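Local structure of CMP/dCMP-type deaminase domain-containing protein (Aspergillus oryzae RIB40, 7DRY) at residues 17-22 with 51-56; 99-104 with 128-133; 133-138 with 155-160. The protein probably catalyses, as a zinc-dependent Rib2-type deaminase of the cytidine deaminase fold, the deamination of a pyrimidine intermediate in riboflavin biosynthesis. All coordinates share one frame; numbering follows the deposited sequence. Where two conformers were deposited one is given.

Interaction 1 (17-22 with 51-56). With SO4 (sulfate ion), chain D.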
loop_
_atom_site.group_PDB
_atom_site.type_symbol
_atom_site.label_atom_id
_atom_site.label_comp_id
_atom_site.label_asym_id
_atom_site.label_seq_id
_atom_site.Cartn_x
_atom_site.Cartn_y
_atom_site.Cartn_z
ATOM N N GLU A 17 -9.720 -5.926 6.257
ATOM C CA GLU A 17 -10.535 -6.872 7.008
ATOM C C GLU A 17 -11.053 -8.011 6.146
ATOM O O GLU A 17 -11.515 -9.021 6.694
ATOM C CB GLU A 17 -11.669 -6.111 7.701
ATOM C CG GLU A 17 -11.123 -5.149 8.736
ATOM C CD GLU A 17 -12.134 -4.159 9.238
ATOM O OE1 GLU A 17 -13.283 -4.195 8.772
ATOM O OE2 GLU A 17 -11.761 -3.342 10.106
ATOM N N LYS A 18 -10.962 -7.884 4.823
ATOM C CA LYS A 18 -11.292 -8.986 3.935
ATOM C C LYS A 18 -10.198 -10.043 3.913
ATOM O O LYS A 18 -10.456 -11.168 3.475
ATOM C CB LYS A 18 -11.542 -8.454 2.517
ATOM C CG LYS A 18 -12.701 -7.441 2.425
ATOM C CD LYS A 18 -13.011 -7.109 0.970
ATOM C CE LYS A 18 -14.004 -5.945 0.855
ATOM N NZ LYS A 18 -14.442 -5.708 -0.559
ATOM N N SER A 19 -9.001 -9.712 4.382
ATOM C CA SER A 19 -7.893 -10.653 4.336
ATOM C C SER A 19 -8.086 -11.742 5.388
ATOM O O SER A 19 -8.514 -11.454 6.511
ATOM C CB SER A 19 -6.586 -9.917 4.619
ATOM O OG SER A 19 -5.481 -10.808 4.605
ATOM N N PRO A 20 -7.776 -12.994 5.061
ATOM C CA PRO A 20 -7.900 -14.075 6.041
ATOM C C PRO A 20 -6.862 -13.916 7.139
ATOM O O PRO A 20 -5.671 -13.719 6.852
ATOM C CB PRO A 20 -7.615 -15.336 5.208
ATOM C CG PRO A 20 -6.783 -14.848 4.063
ATOM C CD PRO A 20 -7.305 -13.472 3.751
ATOM N N PRO A 21 -7.275 -13.958 8.404
ATOM C CA PRO A 21 -6.286 -13.932 9.490
ATOM C C PRO A 21 -5.466 -15.211 9.475
ATOM O O PRO A 21 -6.010 -16.314 9.419
ATOM C CB PRO A 21 -7.145 -13.829 10.757
ATOM C CG PRO A 21 -8.469 -13.290 10.279
ATOM C CD PRO A 21 -8.653 -13.878 8.912
ATOM N N ARG A 22 -4.153 -15.053 9.490
ATOM C CA ARG A 22 -3.213 -16.160 9.517
ATOM C C ARG A 22 -2.155 -15.863 10.566
ATOM O O ARG A 22 -1.933 -14.700 10.925
ATOM C CB ARG A 22 -2.544 -16.336 8.145
ATOM C CG ARG A 22 -3.499 -16.715 7.021
ATOM C CD ARG A 22 -3.805 -18.206 7.033
ATOM N NE ARG A 22 -4.616 -18.610 5.888
ATOM C CZ ARG A 22 -5.945 -18.688 5.901
ATOM N NH1 ARG A 22 -6.600 -19.067 4.811
ATOM N NH2 ARG A 22 -6.619 -18.386 7.004
ATOM N N GLY A 51 -6.765 -3.287 -3.396
ATOM C CA GLY A 51 -6.312 -4.639 -3.093
ATOM C C GLY A 51 -6.111 -4.821 -1.606
ATOM O O GLY A 51 -6.097 -3.864 -0.829
ATOM N N TYR A 52 -5.978 -6.085 -1.205
ATOM C CA TYR A 52 -5.722 -6.396 0.193
ATOM C C TYR A 52 -4.881 -7.663 0.303
ATOM O O TYR A 52 -4.781 -8.452 -0.640
ATOM C CB TYR A 52 -7.026 -6.525 0.995
ATOM C CG TYR A 52 -7.996 -7.553 0.468
ATOM C CD1 TYR A 52 -8.965 -7.217 -0.468
ATOM C CD2 TYR A 52 -7.958 -8.859 0.931
ATOM C CE1 TYR A 52 -9.857 -8.171 -0.935
ATOM C CE2 TYR A 52 -8.839 -9.815 0.465
ATOM C CZ TYR A 52 -9.788 -9.455 -0.474
ATOM O OH TYR A 52 -10.683 -10.405 -0.932
ATOM N N THR A 53 -4.270 -7.842 1.473
ATOM C CA THR A 53 -3.364 -8.966 1.686
ATOM C C THR A 53 -4.070 -10.286 1.392
ATOM O O THR A 53 -5.163 -10.548 1.899
ATOM C CB THR A 53 -2.924 -8.959 3.148
ATOM O OG1 THR A 53 -2.233 -7.737 3.433
ATOM C CG2 THR A 53 -2.019 -10.155 3.453
ATOM N N MET A 54 -3.438 -11.128 0.581
ATOM C CA MET A 54 -3.904 -12.483 0.304
ATOM C C MET A 54 -5.232 -12.516 -0.433
ATOM O O MET A 54 -5.909 -13.548 -0.456
ATOM C CB MET A 54 -3.897 -13.384 1.545
ATOM C CG MET A 54 -2.468 -13.736 1.951
ATOM S SD MET A 54 -2.373 -14.630 3.503
ATOM C CE MET A 54 -0.627 -15.035 3.553
ATOM N N GLU A 55 -5.607 -11.397 -1.053
ATOM C CA GLU A 55 -6.724 -11.403 -1.986
ATOM C C GLU A 55 -6.434 -12.353 -3.132
ATOM O O GLU A 55 -7.299 -13.130 -3.545
ATOM C CB GLU A 55 -6.921 -9.980 -2.507
ATOM C CG GLU A 55 -8.080 -9.786 -3.483
ATOM C CD GLU A 55 -8.180 -8.347 -3.949
ATOM O OE1 GLU A 55 -7.198 -7.601 -3.769
ATOM O OE2 GLU A 55 -9.242 -7.968 -4.482
ATOM N N LEU A 56 -5.219 -12.308 -3.655
ATOM C CA LEU A 56 -4.795 -13.229 -4.694
ATOM C C LEU A 56 -4.045 -14.395 -4.063
ATOM O O LEU A 56 -3.377 -14.242 -3.037
ATOM C CB LEU A 56 -3.909 -12.496 -5.704
ATOM C CG LEU A 56 -4.619 -11.241 -6.226
ATOM C CD1 LEU A 56 -3.747 -10.471 -7.194
ATOM C CD2 LEU A 56 -5.970 -11.599 -6.867
HETATM S S SO4 D . -16.184 -8.768 -1.754
HETATM O O1 SO4 D . -16.085 -8.644 -3.206
HETATM O O2 SO4 D . -17.338 -9.596 -1.416
HETATM O O3 SO4 D . -16.347 -7.445 -1.158
HETATM O O4 SO4 D . -14.970 -9.388 -1.231
HETATM O O HOH W 1 -11.590 -11.947 1.210
#
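A type II beta turn from Tyr-52 to Glu-55, at the end of outermost strand 46-52, receives the loop that follows helix 5-16, and Lys-18 packs on Tyr-52 there. CB of Lys-18 sits over the phenol ring, 3.6 Å from the ring centroid and 14° off its normal, which defines a CH-pi contact over the face. The opposite face carries CB of Glu-55, so the ring is clamped between two methylenes. CB of Tyr-52 already points to the loop, and with CG between the backbone N and the carbonyl carbon (chi1 57°) the ring lies against Lys-18. The lysine chain crosses the phenol at about a right angle and then runs on, extended, until NZ donates a hydrogen bond of 2.6 Å to O3 of a sulfate, probably from the crystallisation liquor. A water bridges the same two residues, donating to O of Lys-18 at 2.7 Å and lying 2.8 Å from OH of Tyr-52.

The polar link is short: in the conformer given, OG of Ser-19 donates to O of Thr-53 at 2.7 Å. There the hydroxyl stands above the carbonyl plane, 49° out of it, rather than on a lone pair. Thr-53 is held from its other end as well, OG1 being hydrogen-bonded to O of Phe-26 and to Val-28 N. Farther along, CD of Pro-20 packs on CB of Met-54 at 4.1 Å, and CG of Arg-22 approaches SD of Met-54 at 4.2 Å. The turn itself is closed by Glu-55 N bonding to O of Tyr-52. With the side chain of Thr-53 about 5 Å from that of zinc ligand His-61, this is a type II turn at a strand end, packed by the loop after helix 5-16, next to the zinc site of a cytidine deaminase fold.

Interaction 2 (99-104 with 128-133). With ZN (zinc ion), chain B.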
loop_
_atom_site.group_PDB
_atom_site.type_symbol
_atom_site.label_atom_id
_atom_site.label_comp_id
_atom_site.label_asym_id
_atom_site.label_seq_id
_atom_site.Cartn_x
_atom_site.Cartn_y
_atom_site.Cartn_z
ATOM N N MET A 99 -0.379 0.206 6.162
ATOM C CA MET A 99 0.966 0.129 6.718
ATOM C C MET A 99 2.003 0.548 5.681
ATOM O O MET A 99 1.757 0.494 4.475
ATOM C CB MET A 99 1.258 -1.295 7.211
ATOM C CG MET A 99 0.277 -1.788 8.281
ATOM S SD MET A 99 0.737 -3.357 9.016
ATOM C CE MET A 99 2.120 -2.872 10.061
ATOM N N GLU A 100 3.164 0.984 6.175
ATOM C CA GLU A 100 4.267 1.396 5.317
ATOM C C GLU A 100 4.589 0.288 4.311
ATOM O O GLU A 100 4.690 -0.879 4.702
ATOM C CB GLU A 100 5.499 1.639 6.196
ATOM C CG GLU A 100 6.772 1.950 5.434
ATOM C CD GLU A 100 7.993 1.931 6.333
ATOM O OE1 GLU A 100 7.835 1.671 7.541
ATOM O OE2 GLU A 100 9.113 2.163 5.835
ATOM N N PRO A 101 4.752 0.608 3.027
ATOM C CA PRO A 101 5.136 -0.437 2.061
ATOM C C PRO A 101 6.483 -1.061 2.400
ATOM O O PRO A 101 7.440 -0.370 2.760
ATOM C CB PRO A 101 5.190 0.312 0.721
ATOM C CG PRO A 101 5.178 1.769 1.072
ATOM C CD PRO A 101 4.469 1.897 2.376
ATOM N N CYS A 102 6.554 -2.379 2.267
ATOM C CA CYS A 102 7.756 -3.090 2.667
ATOM C C CYS A 102 8.889 -2.888 1.665
ATOM O O CYS A 102 8.676 -2.750 0.452
ATOM C CB CYS A 102 7.483 -4.584 2.864
ATOM S SG CYS A 102 6.952 -5.523 1.373
ATOM N N GLY A 103 10.106 -2.874 2.197
ATOM C CA GLY A 103 11.290 -2.801 1.364
ATOM C C GLY A 103 12.106 -4.072 1.407
ATOM O O GLY A 103 13.110 -4.208 0.700
ATOM N N LYS A 104 11.675 -5.010 2.249
ATOM C CA LYS A 104 12.303 -6.308 2.424
ATOM C C LYS A 104 11.201 -7.276 2.822
ATOM O O LYS A 104 10.270 -6.897 3.538
ATOM C CB LYS A 104 13.370 -6.248 3.525
ATOM C CG LYS A 104 14.155 -7.532 3.706
ATOM C CD LYS A 104 15.559 -7.257 4.229
ATOM C CE LYS A 104 16.176 -8.505 4.839
ATOM N NZ LYS A 104 16.026 -8.526 6.320
ATOM N N GLN A 128 3.173 8.493 -7.707
ATOM C CA GLN A 128 3.932 9.656 -7.264
ATOM C C GLN A 128 3.972 9.841 -5.753
ATOM O O GLN A 128 4.891 10.507 -5.260
ATOM C CB GLN A 128 3.396 10.938 -7.922
ATOM C CG GLN A 128 3.893 11.101 -9.354
ATOM C CD GLN A 128 3.293 12.294 -10.073
ATOM O OE1 GLN A 128 2.616 12.129 -11.086
ATOM N NE2 GLN A 128 3.549 13.503 -9.564
ATOM N N LYS A 129 3.022 9.275 -5.010
ATOM C CA LYS A 129 2.978 9.509 -3.573
ATOM C C LYS A 129 2.285 8.338 -2.891
ATOM O O LYS A 129 1.336 7.767 -3.441
ATOM C CB LYS A 129 2.251 10.824 -3.252
ATOM C CG LYS A 129 2.287 11.203 -1.782
ATOM C CD LYS A 129 1.879 12.655 -1.546
ATOM C CE LYS A 129 2.182 13.050 -0.115
ATOM N NZ LYS A 129 1.978 14.506 0.106
ATOM N N ILE A 130 2.776 7.992 -1.695
ATOM C CA ILE A 130 2.190 6.975 -0.820
ATOM C C ILE A 130 1.758 7.649 0.476
ATOM O O ILE A 130 2.533 8.397 1.082
ATOM C CB ILE A 130 3.204 5.859 -0.491
ATOM C CG1 ILE A 130 3.938 5.370 -1.745
ATOM C CG2 ILE A 130 2.510 4.711 0.227
ATOM C CD1 ILE A 130 3.044 4.693 -2.758
ATOM N N TYR A 131 0.531 7.374 0.909
ATOM C CA TYR A 131 0.064 7.743 2.239
ATOM C C TYR A 131 -0.158 6.462 3.027
ATOM O O TYR A 131 -0.738 5.512 2.504
ATOM C CB TYR A 131 -1.284 8.456 2.161
ATOM C CG TYR A 131 -1.245 9.853 1.589
ATOM C CD1 TYR A 131 -1.411 10.066 0.232
ATOM C CD2 TYR A 131 -1.060 10.957 2.407
ATOM C CE1 TYR A 131 -1.384 11.350 -0.305
ATOM C CE2 TYR A 131 -1.044 12.253 1.876
ATOM C CZ TYR A 131 -1.201 12.428 0.520
ATOM O OH TYR A 131 -1.174 13.694 -0.033
ATOM N N PHE A 132 0.294 6.430 4.285
ATOM C CA PHE A 132 0.063 5.261 5.130
ATOM C C PHE A 132 -0.179 5.699 6.570
ATOM O O PHE A 132 0.084 6.847 6.938
ATOM C CB PHE A 132 1.190 4.224 5.001
ATOM C CG PHE A 132 2.564 4.783 5.219
ATOM C CD1 PHE A 132 3.098 4.829 6.491
ATOM C CD2 PHE A 132 3.331 5.242 4.158
ATOM C CE1 PHE A 132 4.368 5.330 6.713
ATOM C CE2 PHE A 132 4.602 5.743 4.374
ATOM C CZ PHE A 132 5.118 5.787 5.651
ATOM N N GLY A 133 -0.674 4.765 7.390
ATOM C CA GLY A 133 -1.142 5.092 8.726
ATOM C C GLY A 133 -0.248 4.677 9.877
ATOM O O GLY A 133 -0.412 5.162 11.005
HETATM ZN ZN ZN B . 4.752 -5.457 1.092
HETATM O O HOH W 2 3.857 -4.346 3.180
#
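The phenyl ring of Phe-132 has CA of Glu-100 over one face, 3.9 Å from the ring centroid and 17° off the normal, a CH-pi contact displaced toward the rim. CB of Glu-100 continues along the ring, 3.9 Å from CE1 of Phe-132, and the two side chains lie alongside each other, pointing the same way, with carboxylate and ring planes only 16° apart. CG of Glu-100 is anti to its own nitrogen (chi1 175°) and the chain stays extended, which carries the carboxylate past the ring to Cys-147 of helix 145-152, whose backbone N donates to OE2.

CD of Pro-101 comes obliquely to the same ring, 4.0 Å from CD2 of Phe-132, the two side chains crossing nearly perpendicularly. That carbon also touches CG2 of Ile-130 at 4.0 Å, so the proline bridges two residues on one side of strand 127-132. All five touching residues are buried, no hydrogen bond joins the two segments, and Leu-150 of helix 145-152 packs against both Pro-101 and Ile-130.

One residue further on, SG of Cys-102 binds the zinc ion at 2.2 Å. His-61 and Cys-112 supply the other protein ligands, and a water, 2.5 Å from the zinc ion, is the fourth ligand. The side chain of Pro-101 also comes within about 3 Å of that of Glu-63. The Pro-Cys pair, packed on strand 127-132, an inner strand of the sheet, and followed by a second cysteine at the start of helix 112-117, is the zinc-binding PCxxC-type motif of the cytidine deaminase superfamily, here with a longer spacer.

Interaction 3 (133-138 with 155-160)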
loop_
_atom_site.group_PDB
_atom_site.type_symbol
_atom_site.label_atom_id
_atom_site.label_comp_id
_atom_site.label_asym_id
_atom_site.label_seq_id
_atom_site.Cartn_x
_atom_site.Cartn_y
_atom_site.Cartn_z
ATOM N N GLY A 133 -0.674 4.765 7.390
ATOM C CA GLY A 133 -1.142 5.092 8.726
ATOM C C GLY A 133 -0.248 4.677 9.877
ATOM O O GLY A 133 -0.412 5.162 11.005
ATOM N N VAL A 134 0.712 3.790 9.611
ATOM C CA VAL A 134 1.667 3.327 10.615
ATOM C C VAL A 134 3.025 3.180 9.943
ATOM O O VAL A 134 3.131 2.555 8.883
ATOM C CB VAL A 134 1.247 1.984 11.250
ATOM C CG1 VAL A 134 2.334 1.470 12.191
ATOM C CG2 VAL A 134 -0.071 2.116 11.995
ATOM N N LYS A 135 4.065 3.743 10.561
ATOM C CA LYS A 135 5.418 3.680 10.011
ATOM C C LYS A 135 6.107 2.372 10.405
ATOM O O LYS A 135 7.189 2.340 10.982
ATOM C CB LYS A 135 6.227 4.909 10.411
ATOM C CG LYS A 135 7.316 5.246 9.395
ATOM C CD LYS A 135 8.115 6.482 9.779
ATOM C CE LYS A 135 9.211 6.740 8.758
ATOM N NZ LYS A 135 10.102 7.869 9.148
ATOM N N GLU A 136 5.437 1.273 10.069
ATOM C CA GLU A 136 5.961 -0.074 10.207
ATOM C C GLU A 136 5.431 -0.852 9.011
ATOM O O GLU A 136 4.274 -0.657 8.606
ATOM C CB GLU A 136 5.503 -0.764 11.501
ATOM C CG GLU A 136 5.987 -0.100 12.781
ATOM C CD GLU A 136 7.499 -0.104 12.915
ATOM O OE1 GLU A 136 8.154 -1.013 12.359
ATOM O OE2 GLU A 136 8.033 0.806 13.580
ATOM N N PRO A 137 6.248 -1.713 8.419
ATOM C CA PRO A 137 5.803 -2.475 7.251
ATOM C C PRO A 137 4.923 -3.647 7.656
ATOM O O PRO A 137 4.908 -4.087 8.804
ATOM C CB PRO A 137 7.117 -2.980 6.649
ATOM C CG PRO A 137 8.026 -3.118 7.843
ATOM C CD PRO A 137 7.661 -1.977 8.756
ATOM N N GLY A 138 4.196 -4.164 6.670
ATOM C CA GLY A 138 3.379 -5.344 6.866
ATOM C C GLY A 138 4.189 -6.616 6.773
ATOM O O GLY A 138 3.878 -7.506 5.978
ATOM N N ILE A 155 9.826 9.218 -4.894
ATOM C CA ILE A 155 8.417 8.998 -4.600
ATOM C C ILE A 155 8.128 9.625 -3.245
ATOM O O ILE A 155 8.761 9.266 -2.245
ATOM C CB ILE A 155 8.079 7.498 -4.567
ATOM C CG1 ILE A 155 8.646 6.773 -5.787
ATOM C CG2 ILE A 155 6.566 7.290 -4.400
ATOM C CD1 ILE A 155 8.037 7.195 -7.082
ATOM N N ASP A 156 7.159 10.533 -3.202
ATOM C CA ASP A 156 6.790 11.165 -1.944
ATOM C C ASP A 156 6.070 10.169 -1.049
ATOM O O ASP A 156 5.432 9.226 -1.518
ATOM C CB ASP A 156 5.843 12.340 -2.190
ATOM C CG ASP A 156 6.508 13.513 -2.887
ATOM O OD1 ASP A 156 7.750 13.545 -2.989
ATOM O OD2 ASP A 156 5.767 14.412 -3.331
ATOM N N TRP A 157 6.152 10.400 0.258
ATOM C CA TRP A 157 5.329 9.636 1.182
ATOM C C TRP A 157 4.964 10.505 2.375
ATOM O O TRP A 157 5.637 11.488 2.689
ATOM C CB TRP A 157 5.997 8.321 1.615
ATOM C CG TRP A 157 7.359 8.500 2.183
ATOM C CD1 TRP A 157 8.541 8.441 1.505
ATOM C CD2 TRP A 157 7.691 8.772 3.551
ATOM N NE1 TRP A 157 9.590 8.654 2.365
ATOM C CE2 TRP A 157 9.098 8.861 3.627
ATOM C CE3 TRP A 157 6.938 8.939 4.717
ATOM C CZ2 TRP A 157 9.768 9.117 4.824
ATOM C CZ3 TRP A 157 7.607 9.199 5.908
ATOM C CH2 TRP A 157 9.009 9.285 5.950
ATOM N N GLN A 158 3.877 10.114 3.046
ATOM C CA GLN A 158 3.349 10.892 4.155
ATOM C C GLN A 158 2.650 9.948 5.122
ATOM O O GLN A 158 1.832 9.123 4.705
ATOM C CB GLN A 158 2.340 11.917 3.636
ATOM C CG GLN A 158 1.759 12.821 4.696
ATOM C CD GLN A 158 1.094 14.037 4.090
ATOM O OE1 GLN A 158 1.581 14.600 3.107
ATOM N NE2 GLN A 158 -0.031 14.441 4.661
ATOM N N VAL A 159 2.979 10.069 6.405
ATOM C CA VAL A 159 2.263 9.338 7.442
ATOM C C VAL A 159 1.031 10.137 7.839
ATOM O O VAL A 159 1.108 11.351 8.068
ATOM C CB VAL A 159 3.168 9.085 8.656
ATOM C CG1 VAL A 159 2.459 8.184 9.648
ATOM C CG2 VAL A 159 4.482 8.464 8.219
ATOM N N VAL A 160 -0.106 9.454 7.929
ATOM C CA VAL A 160 -1.366 10.047 8.358
ATOM C C VAL A 160 -1.670 9.475 9.731
ATOM O O VAL A 160 -1.935 8.273 9.866
ATOM C CB VAL A 160 -2.494 9.727 7.373
ATOM C CG1 VAL A 160 -3.803 10.370 7.830
ATOM C CG2 VAL A 160 -2.117 10.173 5.962
HETATM O O HOH W 3 -2.773 6.401 11.454
#
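Backbone groups meet first where Gly-133 passes Val-160. CA of Gly-133 lies 3.5 Å from O of Val-160, with an angle of 149° at the hydrogen, which qualifies as a CA-H...O contact. A water completes this junction by donating to both carbonyls, at 2.7 Å to O of Gly-133 and 2.6 Å to O of Val-160; the two backbones are thus bridged by solvent, with no direct hydrogen bond between the segments.

In the fold, this is where the chain leaves strand 127-132 and bends away from its parallel neighbour, strand 156-159, before returning through helix 145-152: a beta-alpha-beta crossover at one edge of the mixed sheet. Lys-135, the centre of an inverse gamma turn, lies in that departing loop.

The side-chain contacts are formed by Lys-135, whose extended chain has CG roughly opposite the backbone N (chi1 -152°) and reaches across to the tryptophan at about a right angle. Its NZ comes obliquely to the indole, 3.7 Å from CH2 of Trp-157, and CE follows at 3.8 Å from the same CH2. The other end of the indole is fixed by NE1, hydrogen-bonded to OG1 of Thr-151 on helix 145-152. More loosely, CD of Lys-135 lies 4.4 Å from CG2 of Val-159, a residue that also packs against Phe-132.

Overall arrangement
All three contacts reach the same mixed five-stranded sheet and follow one another along the chain. Interaction 1 involves outermost strand 46-52; interactions 2 and 3 lie toward the other edge, on neighbouring parallel strands 127-132 and 156-159. The centres of interactions 2 and 3 are about 4 Å apart, they share Gly-133, and probable hydrogen bonds join Phe-132 O to Val-160 N and Ile-130 N to Asp-156 O. Interaction 1 stands apart, its centre about 17 Å from that of interaction 2 and about 19 Å from that of interaction 3. Interactions 1 and 2 both approach the zinc: 51-56 precedes ligand His-61 without binding the metal itself, whereas 99-104 supplies Cys-102.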